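Side-chain contact in AGR_C_4470p (Agrobacterium tumefaciens str. C58, PDB 2HQV), which is of unknown function but, as a member of the ChuX/HutX family, is probably involved in haem utilisation: residues 83-88 / 172-177. Residues are numbered along the deposited sequence; the frame is centred on the assembly and turned at random.
Sequences GEILMI and AGQLAK
Gln174, in the first turn of helix 172-185, reaches across to the backbone of Glu84 and carries nearly the whole contact. Its CG lies anti to the backbone N (chi1 -163°) and the chain stays extended beyond it, which carries the carboxamide well clear of the helix. NE2 donates to the carbonyl O of Glu84 at 3.0 Å in an almost perfectly straight bond, N-H...O 178°. The acceptor lies in the plane of the Gln174 amide, whereas the donor sits above the carbonyl plane of Glu84, 70° out of it, and so misses the lone pairs. The amide end also packs on Ile85, whose side chain crosses that of Gln174 at about a right angle; the CG2 methyl comes to 3.4 Å from NE2 and 3.7 Å from CD of Gln174. NE2 makes a second bond to Trp82 O, while OE1 accepts from the backbone N of Arg163, whose side chain forms a salt bridge with Glu84; both ends of this buried carboxamide are thus held and its rotation is fixed. One turn later Lys177, its chain extended beyond CG, bonds through NZ to Gly81 O, two residues before Gly83. A glutamine amide of the C-terminal helix thus joins main-chain carbonyls beside strand 85-90, which lies between 156-161 and 94-100 in the six-stranded antiparallel sheet of this ChuX/HutX-family fold.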
loop_
_atom_site.group_PDB
_atom_site.type_symbol
_atom_site.label_atom_id
_atom_site.label_comp_id
_atom_site.label_asym_id
_atom_site.label_seq_id
_atom_site.Cartn_x
_atom_site.Cartn_y
_atom_site.Cartn_z
ATOM N N GLY A 83 -12.683 1.201 18.592
ATOM C CA GLY A 83 -13.264 -0.073 18.221
ATOM C C GLY A 83 -12.776 -0.493 16.847
ATOM O O GLY A 83 -11.685 -0.109 16.431
ATOM N N GLU A 84 -13.579 -1.271 16.131
ATOM C CA GLU A 84 -13.180 -1.729 14.804
ATOM C C GLU A 84 -13.348 -0.645 13.742
ATOM O O GLU A 84 -14.459 -0.221 13.444
ATOM C CB GLU A 84 -13.986 -2.969 14.400
ATOM C CG GLU A 84 -13.529 -3.593 13.083
ATOM C CD GLU A 84 -14.429 -4.732 12.624
ATOM O OE1 GLU A 84 -14.156 -5.317 11.556
ATOM O OE2 GLU A 84 -15.409 -5.040 13.331
ATOM N N ILE A 85 -12.234 -0.199 13.179
ATOM C CA ILE A 85 -12.260 0.821 12.139
ATOM C C ILE A 85 -11.889 0.176 10.802
ATOM O O ILE A 85 -11.794 -1.046 10.701
ATOM C CB ILE A 85 -11.268 1.983 12.472
ATOM C CG1 ILE A 85 -9.878 1.440 12.835
ATOM C CG2 ILE A 85 -11.804 2.786 13.645
ATOM C CD1 ILE A 85 -9.093 0.811 11.676
ATOM N N LEU A 86 -11.701 0.984 9.767
ATOM C CA LEU A 86 -11.307 0.431 8.483
ATOM C C LEU A 86 -9.994 1.081 8.060
ATOM O O LEU A 86 -9.927 2.290 7.859
ATOM C CB LEU A 86 -12.378 0.680 7.415
ATOM C CG LEU A 86 -12.012 0.123 6.031
ATOM C CD1 LEU A 86 -11.875 -1.389 6.116
ATOM C CD2 LEU A 86 -13.082 0.503 5.006
HETATM N N MSE A 87 -8.953 0.267 7.964
HETATM C CA MSE A 87 -7.639 0.735 7.558
HETATM C C MSE A 87 -7.523 0.619 6.044
HETATM O O MSE A 87 -7.836 -0.423 5.471
HETATM C CB MSE A 87 -6.548 -0.105 8.235
HETATM C CG MSE A 87 -5.234 -0.141 7.467
HETATM SE SE MSE A 87 -4.125 1.472 7.525
HETATM C CE MSE A 87 -5.356 2.843 7.173
ATOM N N ILE A 88 -7.088 1.689 5.390
ATOM C CA ILE A 88 -6.943 1.651 3.939
ATOM C C ILE A 88 -5.607 2.195 3.440
ATOM O O ILE A 88 -5.189 3.294 3.798
ATOM C CB ILE A 88 -8.060 2.440 3.229
ATOM C CG1 ILE A 88 -9.428 1.883 3.621
ATOM C CG2 ILE A 88 -7.881 2.337 1.706
ATOM C CD1 ILE A 88 -10.587 2.571 2.917
ATOM N N ALA A 172 -22.612 5.190 15.221
ATOM C CA ALA A 172 -22.840 6.265 16.184
ATOM C C ALA A 172 -21.718 6.545 17.178
ATOM O O ALA A 172 -21.160 7.642 17.195
ATOM C CB ALA A 172 -24.145 6.003 16.938
ATOM N N GLY A 173 -21.398 5.566 18.018
ATOM C CA GLY A 173 -20.355 5.760 19.011
ATOM C C GLY A 173 -19.007 6.168 18.440
ATOM O O GLY A 173 -18.339 7.067 18.959
ATOM N N GLN A 174 -18.606 5.500 17.367
ATOM C CA GLN A 174 -17.328 5.781 16.719
ATOM C C GLN A 174 -17.333 7.172 16.097
ATOM O O GLN A 174 -16.384 7.936 16.252
ATOM C CB GLN A 174 -17.066 4.735 15.641
ATOM C CG GLN A 174 -15.626 4.666 15.182
ATOM C CD GLN A 174 -15.376 3.448 14.327
ATOM O OE1 GLN A 174 -15.595 3.474 13.121
ATOM N NE2 GLN A 174 -14.935 2.361 14.954
ATOM N N LEU A 175 -18.417 7.489 15.397
ATOM C CA LEU A 175 -18.574 8.789 14.752
ATOM C C LEU A 175 -18.419 9.919 15.759
ATOM O O LEU A 175 -17.734 10.901 15.491
ATOM C CB LEU A 175 -19.945 8.882 14.077
ATOM C CG LEU A 175 -20.281 10.223 13.417
ATOM C CD1 LEU A 175 -19.205 10.579 12.391
ATOM C CD2 LEU A 175 -21.652 10.140 12.754
ATOM N N ALA A 176 -19.063 9.779 16.917
ATOM C CA ALA A 176 -18.988 10.799 17.961
ATOM C C ALA A 176 -17.539 11.063 18.392
ATOM O O ALA A 176 -17.140 12.216 18.583
ATOM C CB ALA A 176 -19.831 10.376 19.172
ATOM N N LYS A 177 -16.752 9.998 18.544
ATOM C CA LYS A 177 -15.351 10.141 18.946
ATOM C C LYS A 177 -14.539 10.831 17.853
ATOM O O LYS A 177 -13.648 11.630 18.137
ATOM C CB LYS A 177 -14.741 8.768 19.258
ATOM C CG LYS A 177 -15.445 8.039 20.404
ATOM C CD LYS A 177 -14.817 6.688 20.685
ATOM C CE LYS A 177 -15.527 5.975 21.832
ATOM N NZ LYS A 177 -14.890 4.660 22.128
#